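Side-chain contacts in alkyl hydroperoxide reductase AhpD (PDB 6K40), which probably acts as a peroxide-reducing antioxidant enzyme of the AhpD-like family, related to the carboxymuconolactone decarboxylases: residues A[171-174]-A[175-178]; A[59-62]-A[63-67]; A[187-190]-A[191-194]. All coordinates share one frame; numbering follows the deposited sequence.

Interaction 1: A[171-174]-A[175-178]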
ATOM      1  N   ILE A 171      13.346  -0.283  12.616  1.00 17.06           N
ATOM      2  CA  ILE A 171      13.232   0.567  11.431  1.00 18.13           C
ATOM      3  C   ILE A 171      14.395   0.310  10.479  1.00 18.74           C
ATOM      4  O   ILE A 171      14.209   0.125   9.266  1.00 19.95           O
ATOM      5  CB  ILE A 171      13.151   2.050  11.835  1.00 17.30           C
ATOM      6  CG1 ILE A 171      11.852   2.326  12.596  1.00 14.96           C
ATOM      7  CG2 ILE A 171      13.261   2.945  10.602  1.00 15.69           C
ATOM      8  CD1 ILE A 171      11.921   3.536  13.514  1.00 15.12           C
ATOM      9  N   ALA A 172      15.616   0.270  11.018  1.00 17.83           N
ATOM     10  CA  ALA A 172      16.781   0.064  10.165  1.00 17.37           C
ATOM     11  C   ALA A 172      16.807  -1.351   9.587  1.00 16.58           C
ATOM     12  O   ALA A 172      17.193  -1.555   8.426  1.00 17.95           O
ATOM     13  CB  ALA A 172      18.048   0.375  10.962  1.00 18.56           C
ATOM     14  N   MET A 173      16.362  -2.339  10.365  1.00 16.33           N
ATOM     15  CA  MET A 173      16.339  -3.717   9.889  1.00 19.96           C
ATOM     16  C   MET A 173      15.338  -3.898   8.762  1.00 18.67           C
ATOM     17  O   MET A 173      15.569  -4.691   7.843  1.00 19.06           O
ATOM     18  CB  MET A 173      16.011  -4.652  11.055  1.00 25.87           C
ATOM     19  CG  MET A 173      15.769  -6.113  10.693  1.00 31.61           C
ATOM     20  SD  MET A 173      17.067  -6.882   9.703  1.00 37.64           S
ATOM     21  CE  MET A 173      18.537  -6.415  10.604  1.00 36.52           C
ATOM     22  N   PHE A 174      14.238  -3.152   8.786  1.00 17.53           N
ATOM     23  CA  PHE A 174      13.327  -3.267   7.659  1.00 18.76           C
ATOM     24  C   PHE A 174      13.805  -2.443   6.476  1.00 19.67           C
ATOM     25  O   PHE A 174      13.552  -2.822   5.328  1.00 20.09           O
ATOM     26  CB  PHE A 174      11.907  -2.912   8.088  1.00 16.81           C
ATOM     27  CG  PHE A 174      11.208  -4.059   8.740  1.00 16.88           C
ATOM     28  CD1 PHE A 174      10.688  -5.088   7.972  1.00 17.88           C
ATOM     29  CD2 PHE A 174      11.143  -4.156  10.118  1.00 16.37           C
ATOM     30  CE1 PHE A 174      10.076  -6.170   8.566  1.00 18.34           C
ATOM     31  CE2 PHE A 174      10.532  -5.236  10.719  1.00 17.66           C
ATOM     32  CZ  PHE A 174      10.001  -6.249   9.942  1.00 18.10           C
ATOM     33  N   ASN A 175      14.553  -1.364   6.724  1.00 17.61           N
ATOM     34  CA  ASN A 175      15.258  -0.719   5.620  1.00 16.30           C
ATOM     35  C   ASN A 175      16.253  -1.667   4.960  1.00 20.06           C
ATOM     36  O   ASN A 175      16.583  -1.497   3.781  1.00 20.39           O
ATOM     37  CB  ASN A 175      15.963   0.542   6.109  1.00 14.31           C
ATOM     38  CG  ASN A 175      15.091   1.769   5.988  1.00 15.38           C
ATOM     39  OD1 ASN A 175      14.959   2.344   4.907  1.00 15.24           O
ATOM     40  ND2 ASN A 175      14.475   2.171   7.095  1.00 15.71           N
ATOM     41  N   MET A 176      16.741  -2.665   5.703  1.00 21.74           N
ATOM     42  CA  MET A 176      17.624  -3.672   5.112  1.00 20.94           C
ATOM     43  C   MET A 176      16.841  -4.755   4.366  1.00 17.79           C
ATOM     44  O   MET A 176      17.181  -5.113   3.226  1.00 14.20           O
ATOM     45  CB  MET A 176      18.490  -4.325   6.189  1.00 26.26           C
ATOM     46  CG  MET A 176      19.127  -5.615   5.704  1.00 34.93           C
ATOM     47  SD  MET A 176      19.335  -6.895   6.939  1.00 44.59           S
ATOM     48  CE  MET A 176      20.898  -6.415   7.654  1.00 44.02           C
ATOM     49  N   THR A 177      15.800  -5.300   5.001  1.00 17.14           N
ATOM     50  CA  THR A 177      15.067  -6.403   4.382  1.00 19.68           C
ATOM     51  C   THR A 177      14.321  -5.942   3.135  1.00 19.92           C
ATOM     52  O   THR A 177      14.216  -6.696   2.159  1.00 20.32           O
ATOM     53  CB  THR A 177      14.093  -7.039   5.377  1.00 22.65           C
ATOM     54  OG1 THR A 177      13.109  -6.078   5.788  1.00 21.96           O
ATOM     55  CG2 THR A 177      14.841  -7.568   6.596  1.00 22.67           C
ATOM     56  N   ASN A 178      13.794  -4.713   3.143  1.00 20.50           N
ATOM     57  CA  ASN A 178      13.187  -4.156   1.938  1.00 19.84           C
ATOM     58  C   ASN A 178      14.169  -4.180   0.777  1.00 20.75           C
ATOM     59  O   ASN A 178      13.827  -4.592  -0.337  1.00 14.44           O
ATOM     60  CB  ASN A 178      12.717  -2.725   2.200  1.00 17.42           C
ATOM     61  CG  ASN A 178      11.546  -2.657   3.148  1.00 16.86           C
ATOM     62  OD1 ASN A 178      11.157  -1.573   3.582  1.00 17.95           O
ATOM     63  ND2 ASN A 178      10.979  -3.811   3.482  1.00 14.50           N
TER
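Asn175 reaches back one turn of helix 161-184 and holds the carbonyl oxygen of Ile171 twice. Its backbone N lies 3.0 Å from Ile171 O, the usual helical bond, at an N-H...O angle of 158°. Its amide ND2, also 3.0 Å from Ile171 O, arrives from the opposite face of the carbonyl, 53° out of its plane. ND2 has a second partner in Thr140 OG1, and OD1 accepts from Asn90, so the amide is fixed at both ends. Asn178 bonds Asn90 through OD1 and Ser87 through ND2.

Apolar contact runs along another side of the helix. Met173 and Met176 lie alongside each other, SD to SD 3.6 Å, and the Met173 CE methyl is 3.8 Å from Met176 CE. Thr177 crosses Met173 at about a right angle, its CG2 methyl 3.9 Å from Met173 SD.

The Thr177 hydroxyl sits between its own backbone N and carbonyl carbon (chi1 62°), which places OG1 3.4 Å from Phe174 CD1, obliquely to the ring. OG1 is also within weak hydrogen-bonding reach of Met173 O and Phe174 O, the choice left open. Phe174 meets His99 edge-to-face, and Thr177 touches Cys95; both partners fit the family's CxxCxxxH pattern.

Polar and apolar side chains thus serve different neighbours: amides helices 76-90 and 127-141, Met173 and Met176 helix 54-69.

Interaction 2: A[59-62]-A[63-67]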
ATOM      1  N   ALA A  59      22.544 -16.759  10.459  1.00 16.35           N
ATOM      2  CA  ALA A  59      22.852 -15.659  11.371  1.00 18.93           C
ATOM      3  C   ALA A  59      21.852 -14.515  11.216  1.00 22.76           C
ATOM      4  O   ALA A  59      21.378 -13.946  12.218  1.00 25.89           O
ATOM      5  CB  ALA A  59      24.278 -15.168  11.131  1.00 18.18           C
ATOM      6  N   TRP A  60      21.518 -14.167   9.968  1.00 22.42           N
ATOM      7  CA  TRP A  60      20.514 -13.138   9.731  1.00 21.01           C
ATOM      8  C   TRP A  60      19.196 -13.496  10.399  1.00 19.83           C
ATOM      9  O   TRP A  60      18.553 -12.641  11.012  1.00 19.73           O
ATOM     10  CB  TRP A  60      20.301 -12.926   8.231  1.00 21.10           C
ATOM     11  CG  TRP A  60      19.087 -12.093   7.954  1.00 21.78           C
ATOM     12  CD1 TRP A  60      19.023 -10.732   7.903  1.00 22.38           C
ATOM     13  CD2 TRP A  60      17.753 -12.567   7.726  1.00 21.84           C
ATOM     14  NE1 TRP A  60      17.734 -10.328   7.648  1.00 23.39           N
ATOM     15  CE2 TRP A  60      16.935 -11.436   7.537  1.00 22.82           C
ATOM     16  CE3 TRP A  60      17.173 -13.837   7.663  1.00 21.33           C
ATOM     17  CZ2 TRP A  60      15.569 -11.537   7.288  1.00 21.62           C
ATOM     18  CZ3 TRP A  60      15.819 -13.936   7.416  1.00 21.92           C
ATOM     19  CH2 TRP A  60      15.031 -12.793   7.230  1.00 22.19           C
ATOM     20  N   TRP A  61      18.771 -14.756  10.280  1.00 19.36           N
ATOM     21  CA  TRP A  61      17.496 -15.155  10.860  1.00 18.54           C
ATOM     22  C   TRP A  61      17.552 -15.128  12.377  1.00 19.08           C
ATOM     23  O   TRP A  61      16.590 -14.715  13.024  1.00 18.35           O
ATOM     24  CB  TRP A  61      17.085 -16.542  10.376  1.00 18.52           C
ATOM     25  CG  TRP A  61      15.866 -17.058  11.089  1.00 19.77           C
ATOM     26  CD1 TRP A  61      15.788 -18.165  11.885  1.00 19.40           C
ATOM     27  CD2 TRP A  61      14.553 -16.481  11.077  1.00 20.09           C
ATOM     28  NE1 TRP A  61      14.510 -18.315  12.363  1.00 19.59           N
ATOM     29  CE2 TRP A  61      13.733 -17.293  11.884  1.00 19.55           C
ATOM     30  CE3 TRP A  61      13.993 -15.356  10.461  1.00 20.32           C
ATOM     31  CZ2 TRP A  61      12.380 -17.019  12.091  1.00 18.95           C
ATOM     32  CZ3 TRP A  61      12.649 -15.084  10.669  1.00 19.82           C
ATOM     33  CH2 TRP A  61      11.859 -15.913  11.476  1.00 18.07           C
ATOM     34  N   ASN A  62      18.668 -15.568  12.961  1.00 19.62           N
ATOM     35  CA  ASN A  62      18.834 -15.461  14.406  1.00 19.22           C
ATOM     36  C   ASN A  62      18.593 -14.026  14.872  1.00 21.08           C
ATOM     37  O   ASN A  62      17.734 -13.768  15.732  1.00 23.12           O
ATOM     38  CB  ASN A  62      20.234 -15.945  14.787  1.00 18.71           C
ATOM     39  CG  ASN A  62      20.498 -15.870  16.268  1.00 20.23           C
ATOM     40  OD1 ASN A  62      19.942 -16.639  17.053  1.00 22.07           O
ATOM     41  ND2 ASN A  62      21.367 -14.948  16.663  1.00 20.60           N
ATOM     42  N   TYR A  63      19.302 -13.071  14.262  1.00 19.32           N
ATOM     43  CA  TYR A  63      19.152 -11.677  14.677  1.00 18.28           C
ATOM     44  C   TYR A  63      17.738 -11.158  14.416  1.00 18.79           C
ATOM     45  O   TYR A  63      17.109 -10.565  15.304  1.00 19.67           O
ATOM     46  CB  TYR A  63      20.184 -10.797  13.971  1.00 19.71           C
ATOM     47  CG  TYR A  63      20.025  -9.320  14.275  1.00 21.34           C
ATOM     48  CD1 TYR A  63      19.737  -8.880  15.562  1.00 19.83           C
ATOM     49  CD2 TYR A  63      20.163  -8.364  13.276  1.00 23.01           C
ATOM     50  CE1 TYR A  63      19.587  -7.535  15.844  1.00 19.03           C
ATOM     51  CE2 TYR A  63      20.020  -7.015  13.553  1.00 21.77           C
ATOM     52  CZ  TYR A  63      19.731  -6.608  14.836  1.00 19.55           C
ATOM     53  OH  TYR A  63      19.588  -5.268  15.108  1.00 20.69           O
ATOM     54  N   PHE A  64      17.225 -11.368  13.201  1.00 19.08           N
ATOM     55  CA  PHE A  64      15.925 -10.824  12.815  1.00 18.04           C
ATOM     56  C   PHE A  64      14.809 -11.395  13.678  1.00 18.36           C
ATOM     57  O   PHE A  64      13.923 -10.664  14.133  1.00 19.87           O
ATOM     58  CB  PHE A  64      15.665 -11.111  11.334  1.00 19.19           C
ATOM     59  CG  PHE A  64      14.344 -10.597  10.836  1.00 22.64           C
ATOM     60  CD1 PHE A  64      14.226  -9.304  10.351  1.00 22.44           C
ATOM     61  CD2 PHE A  64      13.216 -11.408  10.848  1.00 23.53           C
ATOM     62  CE1 PHE A  64      13.016  -8.828   9.893  1.00 22.83           C
ATOM     63  CE2 PHE A  64      11.999 -10.937  10.393  1.00 23.44           C
ATOM     64  CZ  PHE A  64      11.899  -9.646   9.915  1.00 24.32           C
ATOM     65  N   ASN A  65      14.824 -12.710  13.892  1.00 20.07           N
ATOM     66  CA  ASN A  65      13.823 -13.351  14.729  1.00 20.23           C
ATOM     67  C   ASN A  65      13.872 -12.813  16.149  1.00 21.22           C
ATOM     68  O   ASN A  65      12.826 -12.520  16.741  1.00 20.59           O
ATOM     69  CB  ASN A  65      14.042 -14.864  14.719  1.00 21.23           C
ATOM     70  CG  ASN A  65      12.840 -15.632  15.214  1.00 23.06           C
ATOM     71  OD1 ASN A  65      11.731 -15.105  15.270  1.00 24.23           O
ATOM     72  ND2 ASN A  65      13.054 -16.889  15.582  1.00 24.26           N
ATOM     73  N   LEU A  66      15.079 -12.657  16.714  1.00 21.58           N
ATOM     74  CA  LEU A  66      15.163 -12.111  18.065  1.00 22.55           C
ATOM     75  C   LEU A  66      14.618 -10.688  18.124  1.00 22.31           C
ATOM     76  O   LEU A  66      13.913 -10.323  19.073  1.00 20.96           O
ATOM     77  CB  LEU A  66      16.605 -12.152  18.566  1.00 23.11           C
ATOM     78  CG  LEU A  66      16.806 -11.572  19.967  1.00 23.98           C
ATOM     79  CD1 LEU A  66      16.081 -12.416  21.004  1.00 22.92           C
ATOM     80  CD2 LEU A  66      18.288 -11.458  20.299  1.00 25.47           C
ATOM     81  N   LEU A  67      14.908  -9.879  17.105  1.00 21.98           N
ATOM     82  CA  LEU A  67      14.553  -8.464  17.157  1.00 21.21           C
ATOM     83  C   LEU A  67      13.067  -8.226  16.908  1.00 23.55           C
ATOM     84  O   LEU A  67      12.445  -7.409  17.598  1.00 24.82           O
ATOM     85  CB  LEU A  67      15.382  -7.684  16.138  1.00 20.06           C
ATOM     86  CG  LEU A  67      15.101  -6.185  16.049  1.00 19.23           C
ATOM     87  CD1 LEU A  67      15.601  -5.482  17.302  1.00 15.18           C
ATOM     88  CD2 LEU A  67      15.739  -5.596  14.800  1.00 14.90           C
TER
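Asn65 lays its amide over one face of the Trp61 indole, the two planes only 17° apart. Its CB stands over the six-membered ring, 3.8 Å from the centroid and 13° off the normal, a CH-pi contact; its CG comes within 3.4 Å of Trp61 CZ2. With CG anti to the backbone N (chi1 -163°), the amide is carried out over the indole, and its OD1 accepts a hydrogen bond from Asn69 ND2, one turn further on.

The backbone is satisfied by four consecutive alpha-helical bonds. Tyr63 N donates to Ala59 O, Phe64 N to Trp60 O, Asn65 N to Trp61 O at 2.8 Å, and Leu66 N to Asn62 O at 3.0 Å. The Tyr63 hydroxyl finds its partner on another helix, at Gln169 OE1.

Phe64 divides its contacts between two indoles. Trp60 CZ2 approaches one face of its ring, 3.9 Å from Phe64 CG, in a near-parallel pair slid so far that overlap is slight; Trp61 CZ3 meets its edge, 3.7 Å from Phe64 CD2.

Beyond helix 54-69, Trp61 packs edge-to-face with Phe47, whereas on helix 161-184 Trp60 rests on Met176, and Tyr63 and Phe64 on Met173.

Interaction 3: A[187-190]-A[191-194]; sequences VPNP and EYHI
Asn189 and Tyr192 meet at the start of helix 190-194, a short C-terminal helical turn bonded in the i+3 to i pattern of a 3-10 turn. Tyr192 N donates to Asn189 O at 3.2 Å, and His193 N donates to Pro190 O at 3.1 Å. Ile194 N continues the pattern, 3.2 Å from Glu191 O.

The side chain of Asn189 can be followed outward. CB lies 3.3 Å from Glu191 OE1 and is also close to Tyr192 CD2. From there CG, anti to the carbonyl carbon (chi1 -59°), carries the amide alongside the tyrosine, which points the same way with its ring plane steeply inclined to the amide. OD1 comes to 3.5 Å from Tyr192 CE2, obliquely to the ring, and accepts a hydrogen bond from Asn45 N. ND2 donates to Val43 O and, at 2.7 Å, to a water that in turn donates to Glu191 OE1. Both ends of the amide are thus occupied, and the bonds to Val43 O and Asn45 N tie the turn to the chain where helix 45-49 begins.

Glu191 bends at chi2, bringing its carboxylate back over Pro190, with OE1 3.5 Å from Pro190 CD. Tyr192 packs edge-to-face with Phe42 and, together with Pro188, leans on Val97 of helix 93-107.

His193 carries the turn to the dimer interface: ND1 is hydrogen-bonded to Asp114 of the second subunit, and Val111 of that subunit packs on the ring. Its NE2 shares a water with Pro188 O, although the very short separation on the histidine side leaves the exact geometry doubtful. The ring turns its edge toward the carbonyl of Pro190, three residues back, with Pro190 O lying near the ring plane 3.4 Å from His193 CD2.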
ATOM      1  N   VAL A 187       9.121 -13.018  -3.523  1.00 22.09           N
ATOM      2  CA  VAL A 187       7.678 -13.042  -3.728  1.00 22.33           C
ATOM      3  C   VAL A 187       7.017 -13.542  -2.450  1.00 20.48           C
ATOM      4  O   VAL A 187       7.369 -14.621  -1.969  1.00 20.69           O
ATOM      5  CB  VAL A 187       7.272 -13.927  -4.919  1.00 23.84           C
ATOM      6  CG1 VAL A 187       5.775 -13.838  -5.160  1.00 23.81           C
ATOM      7  CG2 VAL A 187       8.048 -13.525  -6.163  1.00 25.06           C
ATOM      8  N   PRO A 188       6.061 -12.812  -1.880  1.00 21.79           N
ATOM      9  CA  PRO A 188       5.400 -13.288  -0.659  1.00 20.19           C
ATOM     10  C   PRO A 188       4.475 -14.461  -0.940  1.00 20.35           C
ATOM     11  O   PRO A 188       3.867 -14.563  -2.009  1.00 19.93           O
ATOM     12  CB  PRO A 188       4.613 -12.063  -0.180  1.00 19.78           C
ATOM     13  CG  PRO A 188       4.361 -11.273  -1.413  1.00 20.62           C
ATOM     14  CD  PRO A 188       5.524 -11.520  -2.341  1.00 21.66           C
ATOM     15  N   ASN A 189       4.374 -15.351   0.044  1.00 19.93           N
ATOM     16  CA  ASN A 189       3.506 -16.513  -0.083  1.00 21.57           C
ATOM     17  C   ASN A 189       2.051 -16.075  -0.227  1.00 21.32           C
ATOM     18  O   ASN A 189       1.638 -15.078   0.379  1.00 20.88           O
ATOM     19  CB  ASN A 189       3.649 -17.433   1.133  1.00 22.74           C
ATOM     20  CG  ASN A 189       5.067 -17.933   1.327  1.00 22.01           C
ATOM     21  OD1 ASN A 189       5.952 -17.181   1.731  1.00 20.64           O
ATOM     22  ND2 ASN A 189       5.287 -19.211   1.044  1.00 17.13           N
ATOM     23  N   PRO A 190       1.252 -16.781  -1.031  1.00 23.51           N
ATOM     24  CA  PRO A 190      -0.164 -16.403  -1.177  1.00 23.86           C
ATOM     25  C   PRO A 190      -0.928 -16.397   0.137  1.00 24.72           C
ATOM     26  O   PRO A 190      -1.887 -15.629   0.280  1.00 25.51           O
ATOM     27  CB  PRO A 190      -0.713 -17.464  -2.140  1.00 23.42           C
ATOM     28  CG  PRO A 190       0.494 -18.007  -2.847  1.00 23.82           C
ATOM     29  CD  PRO A 190       1.600 -17.961  -1.840  1.00 22.99           C
ATOM     30  N   GLU A 191      -0.534 -17.242   1.094  1.00 22.65           N
ATOM     31  CA  GLU A 191      -1.249 -17.332   2.366  1.00 24.48           C
ATOM     32  C   GLU A 191      -1.300 -15.990   3.087  1.00 21.67           C
ATOM     33  O   GLU A 191      -2.284 -15.692   3.773  1.00 20.89           O
ATOM     34  CB  GLU A 191      -0.592 -18.390   3.258  1.00 27.24           C
ATOM     35  CG  GLU A 191      -0.802 -19.823   2.785  1.00 29.69           C
ATOM     36  CD  GLU A 191       0.242 -20.273   1.774  1.00 31.57           C
ATOM     37  OE1 GLU A 191       0.964 -19.409   1.234  1.00 31.55           O
ATOM     38  OE2 GLU A 191       0.336 -21.492   1.512  1.00 32.54           O
ATOM     39  N   TYR A 192      -0.242 -15.185   2.969  1.00 21.52           N
ATOM     40  CA  TYR A 192      -0.197 -13.903   3.665  1.00 22.67           C
ATOM     41  C   TYR A 192      -1.338 -12.982   3.246  1.00 25.25           C
ATOM     42  O   TYR A 192      -1.829 -12.197   4.066  1.00 26.44           O
ATOM     43  CB  TYR A 192       1.148 -13.222   3.414  1.00 21.84           C
ATOM     44  CG  TYR A 192       2.322 -13.890   4.097  1.00 20.82           C
ATOM     45  CD1 TYR A 192       2.351 -14.052   5.476  1.00 19.65           C
ATOM     46  CD2 TYR A 192       3.406 -14.353   3.359  1.00 21.05           C
ATOM     47  CE1 TYR A 192       3.426 -14.658   6.102  1.00 19.17           C
ATOM     48  CE2 TYR A 192       4.487 -14.960   3.976  1.00 19.33           C
ATOM     49  CZ  TYR A 192       4.490 -15.109   5.346  1.00 19.32           C
ATOM     50  OH  TYR A 192       5.561 -15.713   5.962  1.00 20.05           O
ATOM     51  N   HIS A 193      -1.774 -13.062   1.985  1.00 22.90           N
ATOM     52  CA  HIS A 193      -2.803 -12.150   1.495  1.00 24.34           C
ATOM     53  C   HIS A 193      -4.142 -12.359   2.193  1.00 26.77           C
ATOM     54  O   HIS A 193      -4.896 -11.397   2.387  1.00 25.41           O
ATOM     55  CB  HIS A 193      -2.975 -12.315  -0.017  1.00 23.56           C
ATOM     56  CG  HIS A 193      -1.742 -12.001  -0.811  1.00 24.09           C
ATOM     57  ND1 HIS A 193      -1.535 -10.778  -1.412  1.00 23.82           N
ATOM     58  CD2 HIS A 193      -0.657 -12.754  -1.108  1.00 23.41           C
ATOM     59  CE1 HIS A 193      -0.373 -10.790  -2.040  1.00 23.48           C
ATOM     60  NE2 HIS A 193       0.180 -11.978  -1.871  1.00 23.73           N
ATOM     61  N   ILE A 194      -4.458 -13.597   2.583  1.00 24.95           N
ATOM     62  CA  ILE A 194      -5.762 -13.902   3.163  1.00 26.71           C
ATOM     63  C   ILE A 194      -5.759 -13.882   4.685  1.00 29.06           C
ATOM     64  O   ILE A 194      -6.840 -13.937   5.290  1.00 28.74           O
ATOM     65  CB  ILE A 194      -6.306 -15.257   2.659  1.00 26.60           C
ATOM     66  CG1 ILE A 194      -5.196 -16.303   2.606  1.00 27.35           C
ATOM     67  CG2 ILE A 194      -6.924 -15.096   1.285  1.00 26.52           C
ATOM     68  CD1 ILE A 194      -5.691 -17.681   2.209  1.00 27.46           C
TER
HETATM   69  O   HOH W   1       1.951 -12.702  -3.505  1.00 20.11           O
HETATM   70  O   HOH W   2       3.226 -20.783   0.298  1.00 27.86           O

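In the fold
Interactions 1 and 2 lie within two helices that pack on each other. Met173 of helix 161-184 packs on Tyr63, Phe64 and Leu67 of helix 54-69, Met173 CE coming to 3.4 Å from Tyr63 CE2, while Met176 reaches Trp60. Interaction 1 is the buried member, where polar side chains find protein partners on surrounding helices; interaction 2 lies nearer the surface and relies largely on aromatic faces and edges. Interaction 3, partly buried, touches neither: its centre is about 20 Å from that of interaction 1 and 21 Å from that of interaction 2. There waters join the bonding, regular alpha-helical pairing is absent, and one side chain reaches the second subunit.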